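PDB 4XGN: 3-hydroxyacyl-CoA dehydrogenase from Burkholderia thailandensis, which binds NAD and probably catalyses the NAD-dependent oxidation of 3-hydroxyacyl-CoA to 3-oxoacyl-CoA. Local coordinates for residues A[88-93]-A[148-153]; A[117-122]-A[167-172]; A[196-201]-A[223-228]. All coordinates share one frame; numbering follows the deposited sequence.

All three contacts touch the same NAD molecule, but from different layers of the Rossmann fold. Contact 1 lies at the centre of the chain, where strands 85-90 and 146-151 run side by side and are joined by backbone hydrogen bonds and by two bonds that use side chains. Contact 2, also buried, pairs helices 109-135 and 164-184 on one side of that sheet through a few side-chain contacts, and it meets contact 1 through Lys170. Contact 3 is only partly buried: two loops beyond the sheet share backbone bonds and a glycine-on-ring contact beside the nicotinamide. Pro196 touches contact 1, whereas contacts 2 and 3 stay about 7 Å apart at their nearest atoms.

Contact 1. Residues A[88-93]-A[148-153]; sequences LVNCAG and IVSTAS. With NAD (nicotinamide-adenine-dinucleotide), chain I.
Asn90 and Ser150 meet side chain to side chain on the face of the sheet that helix 109-135 covers. From Asn90, CB lies 3.9 Å from Ser150 OG and equally near Val149 O; CG turns back beside its own backbone N (chi1 -67°), and ND2 at the tip donates to Ser150 OG at 3.0 Å. That bond is somewhat bent, with the hydroxyl lying off the amide plane. Met126 and Ile127 of the helix close over the asparagine. Beneath this pair the strands run parallel and are stitched by two nearly straight bonds, Val149 N to Leu88 O and Asn90 N to Val149 O, each 2.8 Å. Leu88 and Ile148 share the Asn90 face through CD2 and CG2, while Val89 and Val149 point to the other, under helix 228-240.

At the strand ends, Thr151 OG1 gives its proton to Asn90 O at 2.7 Å, approaching from outside the carbonyl plane, and is also bonded to Tyr231 OH. The other branch, CG2, stands anti to the backbone N and packs 3.4 Å from NAD O4D. Beyond, Cys91 O approaches NAD C4D and Ala92 CB meets the adenine. Parallel neighbouring strands whose carboxy ends support the dinucleotide are characteristic of the Rossmann fold of short-chain dehydrogenases.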
loop_
_atom_site.group_PDB
_atom_site.type_symbol
_atom_site.label_atom_id
_atom_site.label_comp_id
_atom_site.label_asym_id
_atom_site.label_seq_id
_atom_site.Cartn_x
_atom_site.Cartn_y
_atom_site.Cartn_z
ATOM N N LEU A 88 -19.977 5.550 -15.541
ATOM C CA LEU A 88 -19.886 4.110 -15.761
ATOM C C LEU A 88 -19.541 3.465 -14.411
ATOM O O LEU A 88 -18.657 3.970 -13.680
ATOM C CB LEU A 88 -18.792 3.755 -16.766
ATOM C CG LEU A 88 -18.356 2.287 -16.861
ATOM C CD1 LEU A 88 -19.490 1.489 -17.463
ATOM C CD2 LEU A 88 -17.118 2.122 -17.721
ATOM N N VAL A 89 -20.279 2.417 -14.055
ATOM C CA VAL A 89 -20.026 1.637 -12.871
ATOM C C VAL A 89 -19.820 0.221 -13.293
ATOM O O VAL A 89 -20.763 -0.411 -13.826
ATOM C CB VAL A 89 -21.163 1.765 -11.847
ATOM C CG1 VAL A 89 -20.803 1.047 -10.575
ATOM C CG2 VAL A 89 -21.466 3.251 -11.574
ATOM N N ASN A 90 -18.583 -0.245 -13.140
ATOM C CA ASN A 90 -18.224 -1.628 -13.491
ATOM C C ASN A 90 -18.466 -2.560 -12.314
ATOM O O ASN A 90 -17.671 -2.556 -11.370
ATOM C CB ASN A 90 -16.767 -1.731 -13.907
ATOM C CG ASN A 90 -16.475 -1.028 -15.201
ATOM O OD1 ASN A 90 -16.957 -1.438 -16.250
ATOM N ND2 ASN A 90 -15.731 0.047 -15.148
ATOM N N CYS A 91 -19.559 -3.311 -12.346
ATOM C CA CYS A 91 -19.852 -4.334 -11.340
ATOM C C CYS A 91 -19.878 -5.782 -11.883
ATOM O O CYS A 91 -19.873 -6.706 -11.081
ATOM C CB CYS A 91 -21.150 -4.058 -10.603
ATOM S SG CYS A 91 -21.136 -2.542 -9.625
ATOM N N ALA A 92 -19.853 -5.995 -13.194
ATOM C CA ALA A 92 -19.787 -7.332 -13.743
ATOM C C ALA A 92 -18.526 -8.062 -13.246
ATOM O O ALA A 92 -17.440 -7.547 -13.364
ATOM C CB ALA A 92 -19.745 -7.287 -15.246
ATOM N N GLY A 93 -18.718 -9.230 -12.666
ATOM C CA GLY A 93 -17.603 -9.996 -12.151
ATOM C C GLY A 93 -18.051 -11.361 -11.710
ATOM O O GLY A 93 -19.252 -11.577 -11.504
ATOM N N ILE A 148 -15.788 7.429 -13.857
ATOM C CA ILE A 148 -15.768 5.983 -14.030
ATOM C C ILE A 148 -15.478 5.374 -12.672
ATOM O O ILE A 148 -14.497 5.753 -12.047
ATOM C CB ILE A 148 -14.683 5.584 -15.042
ATOM C CG1 ILE A 148 -15.115 6.075 -16.401
ATOM C CG2 ILE A 148 -14.403 4.071 -15.005
ATOM C CD1 ILE A 148 -14.181 5.961 -17.562
ATOM N N VAL A 149 -16.305 4.431 -12.253
ATOM C CA VAL A 149 -16.123 3.708 -11.001
ATOM C C VAL A 149 -16.039 2.214 -11.300
ATOM O O VAL A 149 -16.894 1.665 -11.969
ATOM C CB VAL A 149 -17.281 3.941 -10.036
ATOM C CG1 VAL A 149 -17.049 3.197 -8.728
ATOM C CG2 VAL A 149 -17.439 5.439 -9.743
ATOM N N SER A 150 -14.981 1.567 -10.841
ATOM C CA SER A 150 -14.824 0.117 -10.992
ATOM C C SER A 150 -14.808 -0.574 -9.644
ATOM O O SER A 150 -14.616 0.065 -8.594
ATOM C CB SER A 150 -13.592 -0.185 -11.774
ATOM O OG SER A 150 -13.604 0.417 -13.058
ATOM N N THR A 151 -15.067 -1.888 -9.682
ATOM C CA THR A 151 -15.149 -2.674 -8.467
ATOM C C THR A 151 -13.987 -3.638 -8.427
ATOM O O THR A 151 -13.861 -4.538 -9.270
ATOM C CB THR A 151 -16.481 -3.445 -8.359
ATOM O OG1 THR A 151 -17.597 -2.565 -8.658
ATOM C CG2 THR A 151 -16.617 -4.039 -6.975
ATOM N N ALA A 152 -13.092 -3.453 -7.469
ATOM C CA ALA A 152 -12.100 -4.402 -7.178
ATOM C C ALA A 152 -12.670 -5.342 -6.071
ATOM O O ALA A 152 -13.730 -5.923 -6.272
ATOM C CB ALA A 152 -10.788 -3.732 -6.817
ATOM N N SER A 153 -11.966 -5.504 -4.959
ATOM C CA SER A 153 -12.303 -6.372 -3.814
ATOM C C SER A 153 -11.158 -6.201 -2.854
ATOM O O SER A 153 -10.049 -5.877 -3.258
ATOM C CB SER A 153 -12.314 -7.845 -4.230
ATOM O OG SER A 153 -12.407 -8.703 -3.110
HETATM P PA NAD I . -23.636 -10.758 -8.476
HETATM O O1A NAD I . -23.283 -12.137 -8.904
HETATM O O2A NAD I . -24.894 -10.577 -7.684
HETATM O O5B NAD I . -23.682 -9.761 -9.731
HETATM C C5B NAD I . -22.724 -9.838 -10.765
HETATM C C4B NAD I . -23.412 -9.529 -12.105
HETATM O O4B NAD I . -22.414 -9.651 -12.983
HETATM C C3B NAD I . -24.455 -10.615 -12.477
HETATM O O3B NAD I . -25.739 -10.126 -12.685
HETATM C C2B NAD I . -23.751 -11.232 -13.699
HETATM O O2B NAD I . -24.728 -11.891 -14.584
HETATM C C1B NAD I . -23.012 -10.264 -14.235
HETATM N N9A NAD I . -21.928 -10.757 -15.027
HETATM C C8A NAD I . -21.072 -11.799 -14.786
HETATM N N7A NAD I . -20.229 -11.962 -15.857
HETATM C C5A NAD I . -20.573 -11.001 -16.703
HETATM C C6A NAD I . -20.062 -10.669 -17.930
HETATM N N6A NAD I . -19.036 -11.320 -18.678
HETATM N N1A NAD I . -20.591 -9.630 -18.595
HETATM C C2A NAD I . -21.626 -8.901 -18.075
HETATM N N3A NAD I . -22.129 -9.213 -16.844
HETATM C C4A NAD I . -21.594 -10.276 -16.206
HETATM O O3 NAD I . -22.362 -10.392 -7.568
HETATM P PN NAD I . -22.070 -8.938 -6.893
HETATM O O1N NAD I . -21.795 -9.221 -5.453
HETATM O O2N NAD I . -23.131 -7.878 -7.138
HETATM O O5D NAD I . -20.684 -8.503 -7.612
HETATM C C5D NAD I . -20.473 -7.192 -8.132
HETATM C C4D NAD I . -19.040 -6.822 -8.178
HETATM O O4D NAD I . -18.643 -6.721 -6.874
HETATM C C3D NAD I . -18.159 -7.924 -8.819
HETATM O O3D NAD I . -17.137 -7.390 -9.542
HETATM C C2D NAD I . -17.657 -8.640 -7.534
HETATM O O2D NAD I . -16.432 -9.457 -7.821
HETATM C C1D NAD I . -17.411 -7.651 -6.701
HETATM N N1N NAD I . -17.346 -7.928 -5.270
HETATM C C2N NAD I . -18.355 -8.550 -4.573
HETATM C C3N NAD I . -18.263 -8.799 -3.209
HETATM C C7N NAD I . -19.319 -9.519 -2.426
HETATM O O7N NAD I . -19.061 -9.904 -1.309
HETATM N N7N NAD I . -20.617 -9.711 -2.969
HETATM C C4N NAD I . -17.099 -8.369 -2.535
HETATM C C5N NAD I . -16.108 -7.715 -3.221
HETATM C C6N NAD I . -16.230 -7.488 -4.575
#

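Contact 2. Residues A[117-122]-A[167-172]; sequences TVNLIG and AASKAG. With NAD (nicotinamide-adenine-dinucleotide), chain I.
Lys170 NZ is gripped from several directions: by NAD O3D at 2.8 Å, more weakly by NAD O2D at 3.2 Å, and by a water that accepts from NZ at 2.8 Å and donates to Asn119 O. Thr151 O takes a further bond from this nitrogen. The arrangement belongs to the cofactor site of the short-chain dehydrogenase fold, in which an asparagine, serine, tyrosine and lysine typically form the catalytic tetrad; by that analogy Asn119, Ser153, Tyr166 and Lys170 are probably its members here, and the lysine-water-asparagine carbonyl chain matches the proton relay proposed for the family. Lys170 starts out pointing away from helix 117-122, but a bend at chi2 (-55°) brings its otherwise extended end round to the ribose hydroxyls, with CE passing 3.9 Å from Asn119 ND2.

The two helix segments run nearly parallel, 18° apart, with axes 8.3 Å from each other. Asn119 ND2 donates to Ser169 OG at 3.0 Å, the hydroxyl lying in the amide plane, and the same nitrogen also bonds Ile94 O. Ser169 OG, held between its backbone N and carbonyl carbon, is bonded as well to Tyr166 O one turn earlier, so the serine ties the asparagine amide to helix 164-184. A wider pi-type turn at 117-121 carries Asn119. Leu120 packs on Leu120 of a second subunit, and within its own chain Leu120 CD1 rests on the bare backbone of Gly172, 3.6 Å from Gly172 C.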
loop_
_atom_site.group_PDB
_atom_site.type_symbol
_atom_site.label_atom_id
_atom_site.label_comp_id
_atom_site.label_asym_id
_atom_site.label_seq_id
_atom_site.Cartn_x
_atom_site.Cartn_y
_atom_site.Cartn_z
ATOM N N THR A 117 -10.426 -12.566 -17.632
ATOM C CA THR A 117 -11.139 -12.026 -18.798
ATOM C C THR A 117 -12.408 -11.263 -18.440
ATOM O O THR A 117 -12.622 -10.136 -18.925
ATOM C CB THR A 117 -11.366 -13.103 -19.873
ATOM O OG1 THR A 117 -10.083 -13.548 -20.309
ATOM C CG2 THR A 117 -12.164 -12.538 -21.022
ATOM N N VAL A 118 -13.217 -11.819 -17.550
ATOM C CA VAL A 118 -14.400 -11.114 -17.144
ATOM C C VAL A 118 -14.092 -9.914 -16.289
ATOM O O VAL A 118 -14.592 -8.823 -16.542
ATOM C CB VAL A 118 -15.384 -12.031 -16.421
ATOM C CG1 VAL A 118 -16.578 -11.275 -15.897
ATOM C CG2 VAL A 118 -15.833 -13.132 -17.371
ATOM N N ASN A 119 -13.270 -10.119 -15.248
ATOM C CA ASN A 119 -13.123 -9.121 -14.214
ATOM C C ASN A 119 -12.211 -7.988 -14.593
ATOM O O ASN A 119 -12.450 -6.863 -14.182
ATOM C CB ASN A 119 -12.589 -9.782 -12.943
ATOM C CG ASN A 119 -13.584 -10.719 -12.276
ATOM O OD1 ASN A 119 -14.728 -10.893 -12.732
ATOM N ND2 ASN A 119 -13.173 -11.291 -11.158
ATOM N N LEU A 120 -11.141 -8.287 -15.329
ATOM C CA LEU A 120 -10.116 -7.317 -15.602
ATOM C C LEU A 120 -10.208 -6.832 -17.037
ATOM O O LEU A 120 -10.386 -5.643 -17.268
ATOM C CB LEU A 120 -8.730 -7.896 -15.233
ATOM C CG LEU A 120 -7.518 -7.006 -15.513
ATOM C CD1 LEU A 120 -7.654 -5.604 -14.931
ATOM C CD2 LEU A 120 -6.255 -7.678 -15.037
ATOM N N ILE A 121 -10.073 -7.741 -18.002
ATOM C CA ILE A 121 -10.152 -7.361 -19.410
ATOM C C ILE A 121 -11.531 -6.723 -19.659
ATOM O O ILE A 121 -11.620 -5.690 -20.338
ATOM C CB ILE A 121 -9.854 -8.539 -20.346
ATOM C CG1 ILE A 121 -8.401 -8.999 -20.117
ATOM C CG2 ILE A 121 -10.114 -8.128 -21.800
ATOM C CD1 ILE A 121 -8.023 -10.218 -20.911
ATOM N N GLY A 122 -12.583 -7.361 -19.117
ATOM C CA GLY A 122 -13.959 -6.882 -19.251
ATOM C C GLY A 122 -14.143 -5.490 -18.699
ATOM O O GLY A 122 -14.791 -4.651 -19.340
ATOM N N ALA A 167 -8.047 -12.633 -6.913
ATOM C CA ALA A 167 -7.151 -11.611 -6.408
ATOM C C ALA A 167 -6.323 -10.974 -7.517
ATOM O O ALA A 167 -6.198 -9.753 -7.591
ATOM C CB ALA A 167 -6.227 -12.196 -5.367
ATOM N N ALA A 168 -5.791 -11.792 -8.422
ATOM C CA ALA A 168 -5.077 -11.224 -9.575
ATOM C C ALA A 168 -5.924 -10.254 -10.366
ATOM O O ALA A 168 -5.494 -9.185 -10.702
ATOM C CB ALA A 168 -4.561 -12.315 -10.487
ATOM N N SER A 169 -7.143 -10.666 -10.675
ATOM C CA SER A 169 -8.024 -9.842 -11.421
ATOM C C SER A 169 -8.380 -8.550 -10.739
ATOM O O SER A 169 -8.404 -7.509 -11.380
ATOM C CB SER A 169 -9.282 -10.620 -11.842
ATOM O OG SER A 169 -10.225 -10.751 -10.776
ATOM N N LYS A 170 -8.648 -8.604 -9.452
ATOM C CA LYS A 170 -9.073 -7.428 -8.728
ATOM C C LYS A 170 -7.894 -6.497 -8.387
ATOM O O LYS A 170 -8.038 -5.285 -8.364
ATOM C CB LYS A 170 -9.854 -7.855 -7.494
ATOM C CG LYS A 170 -11.122 -8.602 -7.806
ATOM C CD LYS A 170 -12.012 -7.850 -8.723
ATOM C CE LYS A 170 -13.433 -8.350 -8.641
ATOM N NZ LYS A 170 -14.399 -7.402 -9.183
ATOM N N ALA A 171 -6.717 -7.054 -8.152
ATOM C CA ALA A 171 -5.508 -6.212 -8.020
ATOM C C ALA A 171 -5.184 -5.510 -9.327
ATOM O O ALA A 171 -4.730 -4.369 -9.328
ATOM C CB ALA A 171 -4.331 -7.093 -7.606
ATOM N N GLY A 172 -5.389 -6.191 -10.446
ATOM C CA GLY A 172 -5.278 -5.546 -11.771
ATOM C C GLY A 172 -6.186 -4.315 -11.928
ATOM O O GLY A 172 -5.762 -3.225 -12.346
HETATM P PA NAD I . -23.636 -10.758 -8.476
HETATM O O1A NAD I . -23.283 -12.137 -8.904
HETATM O O2A NAD I . -24.894 -10.577 -7.684
HETATM O O5B NAD I . -23.682 -9.761 -9.731
HETATM C C5B NAD I . -22.724 -9.838 -10.765
HETATM C C4B NAD I . -23.412 -9.529 -12.105
HETATM O O4B NAD I . -22.414 -9.651 -12.983
HETATM C C3B NAD I . -24.455 -10.615 -12.477
HETATM O O3B NAD I . -25.739 -10.126 -12.685
HETATM C C2B NAD I . -23.751 -11.232 -13.699
HETATM O O2B NAD I . -24.728 -11.891 -14.584
HETATM C C1B NAD I . -23.012 -10.264 -14.235
HETATM N N9A NAD I . -21.928 -10.757 -15.027
HETATM C C8A NAD I . -21.072 -11.799 -14.786
HETATM N N7A NAD I . -20.229 -11.962 -15.857
HETATM C C5A NAD I . -20.573 -11.001 -16.703
HETATM C C6A NAD I . -20.062 -10.669 -17.930
HETATM N N6A NAD I . -19.036 -11.320 -18.678
HETATM N N1A NAD I . -20.591 -9.630 -18.595
HETATM C C2A NAD I . -21.626 -8.901 -18.075
HETATM N N3A NAD I . -22.129 -9.213 -16.844
HETATM C C4A NAD I . -21.594 -10.276 -16.206
HETATM O O3 NAD I . -22.362 -10.392 -7.568
HETATM P PN NAD I . -22.070 -8.938 -6.893
HETATM O O1N NAD I . -21.795 -9.221 -5.453
HETATM O O2N NAD I . -23.131 -7.878 -7.138
HETATM O O5D NAD I . -20.684 -8.503 -7.612
HETATM C C5D NAD I . -20.473 -7.192 -8.132
HETATM C C4D NAD I . -19.040 -6.822 -8.178
HETATM O O4D NAD I . -18.643 -6.721 -6.874
HETATM C C3D NAD I . -18.159 -7.924 -8.819
HETATM O O3D NAD I . -17.137 -7.390 -9.542
HETATM C C2D NAD I . -17.657 -8.640 -7.534
HETATM O O2D NAD I . -16.432 -9.457 -7.821
HETATM C C1D NAD I . -17.411 -7.651 -6.701
HETATM N N1N NAD I . -17.346 -7.928 -5.270
HETATM C C2N NAD I . -18.355 -8.550 -4.573
HETATM C C3N NAD I . -18.263 -8.799 -3.209
HETATM C C7N NAD I . -19.319 -9.519 -2.426
HETATM O O7N NAD I . -19.061 -9.904 -1.309
HETATM N N7N NAD I . -20.617 -9.711 -2.969
HETATM C C4N NAD I . -17.099 -8.369 -2.535
HETATM C C5N NAD I . -16.108 -7.715 -3.221
HETATM C C6N NAD I . -16.230 -7.488 -4.575
HETATM O O HOH W 1 -14.161 -6.811 -11.957
#

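Contact 3. Residues A[196-201]-A[223-228]; sequences PGIFET and PRLGKP. With NAD (nicotinamide-adenine-dinucleotide), chain I.
Phe199 lays its ring against Gly226: the CA of the glycine sits over one face, 3.7 Å from the ring centroid, as a CH-pi contact. Lys227 O lies in the plane of the ring at its edge, 3.2 Å from Phe199 CE2. Of these two loops of the short-chain dehydrogenase Rossmann fold, the one following strand 189-196 lines the nicotinamide end of the cofactor site, and the one preceding helix 228-240 backs it. The backbone of Phe199 reads the carboxamide in both directions, its N donating to NAD O7N at 2.8 Å and its O accepting from NAD N7N, while Thr201 OG1 bonds the phosphate oxygen O1N of NAD at 2.6 Å.

One shell out, a single backbone bridge fixes the carboxamide-binding residue. Gly226 N donates to Ile198 O on a lone pair, almost straight at 178°, and Glu200 N returns a 2.8 Å bond to Gly226 O, so Phe199 is held at both of its neighbours. Leu225 packs CD2 against Ile198 CG2 and CD1 against Glu200 CB; chi1 of -59° and chi2 of -172° together bring its two methyls to these neighbours. Pro228, which opens the helix, brings its CD to 3.7 Å from Glu200 O. Farther out, Tyr231 of that helix and Met243 of a third subunit pack on Phe199, and Arg224 pairs with Glu230 in a salt bridge. A water also bridges the two loops, donating to Ile198 O and to Arg224 O, each at 2.8 Å.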
loop_
_atom_site.group_PDB
_atom_site.type_symbol
_atom_site.label_atom_id
_atom_site.label_comp_id
_atom_site.label_asym_id
_atom_site.label_seq_id
_atom_site.Cartn_x
_atom_site.Cartn_y
_atom_site.Cartn_z
ATOM N N PRO A 196 -14.737 -3.660 -2.245
ATOM C CA PRO A 196 -15.613 -4.139 -1.180
ATOM C C PRO A 196 -15.066 -5.324 -0.403
ATOM O O PRO A 196 -14.265 -6.120 -0.930
ATOM C CB PRO A 196 -16.922 -4.523 -1.926
ATOM C CG PRO A 196 -16.761 -3.974 -3.317
ATOM C CD PRO A 196 -15.314 -3.882 -3.591
ATOM N N GLY A 197 -15.489 -5.443 0.852
ATOM C CA GLY A 197 -15.200 -6.605 1.656
ATOM C C GLY A 197 -16.152 -7.763 1.379
ATOM O O GLY A 197 -15.904 -8.554 0.456
ATOM N N ILE A 198 -17.193 -7.910 2.197
ATOM C CA ILE A 198 -18.136 -9.001 1.987
ATOM C C ILE A 198 -19.523 -8.417 2.034
ATOM O O ILE A 198 -19.902 -7.821 3.053
ATOM C CB ILE A 198 -18.023 -10.143 3.015
ATOM C CG1 ILE A 198 -16.561 -10.480 3.319
ATOM C CG2 ILE A 198 -18.773 -11.371 2.481
ATOM C CD1 ILE A 198 -16.432 -11.149 4.654
ATOM N N PHE A 199 -20.259 -8.631 0.939
ATOM C CA PHE A 199 -21.568 -8.045 0.736
ATOM C C PHE A 199 -22.605 -9.099 0.469
ATOM O O PHE A 199 -22.337 -10.079 -0.228
ATOM C CB PHE A 199 -21.546 -7.003 -0.409
ATOM C CG PHE A 199 -21.088 -5.661 0.035
ATOM C CD1 PHE A 199 -19.747 -5.442 0.401
ATOM C CD2 PHE A 199 -21.997 -4.620 0.188
ATOM C CE1 PHE A 199 -19.332 -4.212 0.850
ATOM C CE2 PHE A 199 -21.573 -3.404 0.614
ATOM C CZ PHE A 199 -20.262 -3.182 0.967
ATOM N N GLU A 200 -23.792 -8.866 1.010
ATOM C CA GLU A 200 -24.919 -9.771 0.814
ATOM C C GLU A 200 -25.539 -9.672 -0.603
ATOM O O GLU A 200 -26.387 -8.813 -0.854
ATOM C CB GLU A 200 -25.970 -9.525 1.883
ATOM C CG GLU A 200 -27.066 -10.567 1.874
ATOM C CD GLU A 200 -28.071 -10.294 2.934
ATOM O OE1 GLU A 200 -28.907 -9.419 2.717
ATOM O OE2 GLU A 200 -27.989 -10.914 4.003
ATOM N N THR A 201 -25.089 -10.546 -1.508
ATOM C CA THR A 201 -25.578 -10.592 -2.863
ATOM C C THR A 201 -25.655 -12.041 -3.339
ATOM O O THR A 201 -25.073 -12.912 -2.728
ATOM C CB THR A 201 -24.633 -9.834 -3.826
ATOM O OG1 THR A 201 -23.414 -10.588 -4.007
ATOM C CG2 THR A 201 -24.327 -8.465 -3.329
ATOM N N PRO A 223 -20.692 -5.854 12.468
ATOM C CA PRO A 223 -20.487 -7.307 12.428
ATOM C C PRO A 223 -21.534 -8.008 11.560
ATOM O O PRO A 223 -22.323 -8.809 12.050
ATOM C CB PRO A 223 -20.568 -7.700 13.925
ATOM C CG PRO A 223 -21.454 -6.691 14.515
ATOM C CD PRO A 223 -21.195 -5.414 13.794
ATOM N N ARG A 224 -21.521 -7.693 10.276
ATOM C CA ARG A 224 -22.509 -8.212 9.332
ATOM C C ARG A 224 -21.996 -8.017 7.925
ATOM O O ARG A 224 -21.051 -7.255 7.693
ATOM C CB ARG A 224 -23.844 -7.462 9.486
ATOM C CG ARG A 224 -23.731 -5.957 9.238
ATOM C CD ARG A 224 -25.075 -5.342 8.961
ATOM N NE ARG A 224 -25.036 -3.893 8.924
ATOM C CZ ARG A 224 -24.753 -3.145 7.855
ATOM N NH1 ARG A 224 -24.438 -3.676 6.668
ATOM N NH2 ARG A 224 -24.842 -1.830 7.978
ATOM N N LEU A 225 -22.669 -8.655 6.979
ATOM C CA LEU A 225 -22.395 -8.428 5.557
ATOM C C LEU A 225 -22.850 -7.037 5.139
ATOM O O LEU A 225 -23.817 -6.499 5.683
ATOM C CB LEU A 225 -23.157 -9.447 4.692
ATOM C CG LEU A 225 -22.852 -10.926 4.964
ATOM C CD1 LEU A 225 -23.511 -11.853 3.927
ATOM C CD2 LEU A 225 -21.375 -11.209 5.061
ATOM N N GLY A 226 -22.163 -6.467 4.160
ATOM C CA GLY A 226 -22.514 -5.185 3.608
ATOM C C GLY A 226 -23.839 -5.287 2.836
ATOM O O GLY A 226 -24.158 -6.348 2.284
ATOM N N LYS A 227 -24.576 -4.188 2.806
ATOM C CA LYS A 227 -25.778 -4.109 1.965
ATOM C C LYS A 227 -25.414 -3.470 0.615
ATOM O O LYS A 227 -24.647 -2.513 0.568
ATOM C CB LYS A 227 -26.826 -3.253 2.669
ATOM C CG LYS A 227 -27.329 -3.865 3.955
ATOM C CD LYS A 227 -28.139 -2.854 4.703
ATOM C CE LYS A 227 -28.658 -3.415 6.018
ATOM N NZ LYS A 227 -28.489 -2.347 6.999
ATOM N N PRO A 228 -26.036 -3.924 -0.497
ATOM C CA PRO A 228 -25.790 -3.240 -1.786
ATOM C C PRO A 228 -25.990 -1.708 -1.737
ATOM O O PRO A 228 -25.252 -0.974 -2.388
ATOM C CB PRO A 228 -26.794 -3.931 -2.737
ATOM C CG PRO A 228 -26.880 -5.288 -2.168
ATOM C CD PRO A 228 -26.824 -5.153 -0.673
HETATM P PA NAD I . -23.636 -10.758 -8.476
HETATM O O1A NAD I . -23.283 -12.137 -8.904
HETATM O O2A NAD I . -24.894 -10.577 -7.684
HETATM O O5B NAD I . -23.682 -9.761 -9.731
HETATM C C5B NAD I . -22.724 -9.838 -10.765
HETATM C C4B NAD I . -23.412 -9.529 -12.105
HETATM O O4B NAD I . -22.414 -9.651 -12.983
HETATM C C3B NAD I . -24.455 -10.615 -12.477
HETATM O O3B NAD I . -25.739 -10.126 -12.685
HETATM C C2B NAD I . -23.751 -11.232 -13.699
HETATM O O2B NAD I . -24.728 -11.891 -14.584
HETATM C C1B NAD I . -23.012 -10.264 -14.235
HETATM N N9A NAD I . -21.928 -10.757 -15.027
HETATM C C8A NAD I . -21.072 -11.799 -14.786
HETATM N N7A NAD I . -20.229 -11.962 -15.857
HETATM C C5A NAD I . -20.573 -11.001 -16.703
HETATM C C6A NAD I . -20.062 -10.669 -17.930
HETATM N N6A NAD I . -19.036 -11.320 -18.678
HETATM N N1A NAD I . -20.591 -9.630 -18.595
HETATM C C2A NAD I . -21.626 -8.901 -18.075
HETATM N N3A NAD I . -22.129 -9.213 -16.844
HETATM C C4A NAD I . -21.594 -10.276 -16.206
HETATM O O3 NAD I . -22.362 -10.392 -7.568
HETATM P PN NAD I . -22.070 -8.938 -6.893
HETATM O O1N NAD I . -21.795 -9.221 -5.453
HETATM O O2N NAD I . -23.131 -7.878 -7.138
HETATM O O5D NAD I . -20.684 -8.503 -7.612
HETATM C C5D NAD I . -20.473 -7.192 -8.132
HETATM C C4D NAD I . -19.040 -6.822 -8.178
HETATM O O4D NAD I . -18.643 -6.721 -6.874
HETATM C C3D NAD I . -18.159 -7.924 -8.819
HETATM O O3D NAD I . -17.137 -7.390 -9.542
HETATM C C2D NAD I . -17.657 -8.640 -7.534
HETATM O O2D NAD I . -16.432 -9.457 -7.821
HETATM C C1D NAD I . -17.411 -7.651 -6.701
HETATM N N1N NAD I . -17.346 -7.928 -5.270
HETATM C C2N NAD I . -18.355 -8.550 -4.573
HETATM C C3N NAD I . -18.263 -8.799 -3.209
HETATM C C7N NAD I . -19.319 -9.519 -2.426
HETATM O O7N NAD I . -19.061 -9.904 -1.309
HETATM N N7N NAD I . -20.617 -9.711 -2.969
HETATM C C4N NAD I . -17.099 -8.369 -2.535
HETATM C C5N NAD I . -16.108 -7.715 -3.221
HETATM C C6N NAD I . -16.230 -7.488 -4.575
HETATM O O HOH W 2 -19.116 -7.021 5.614
#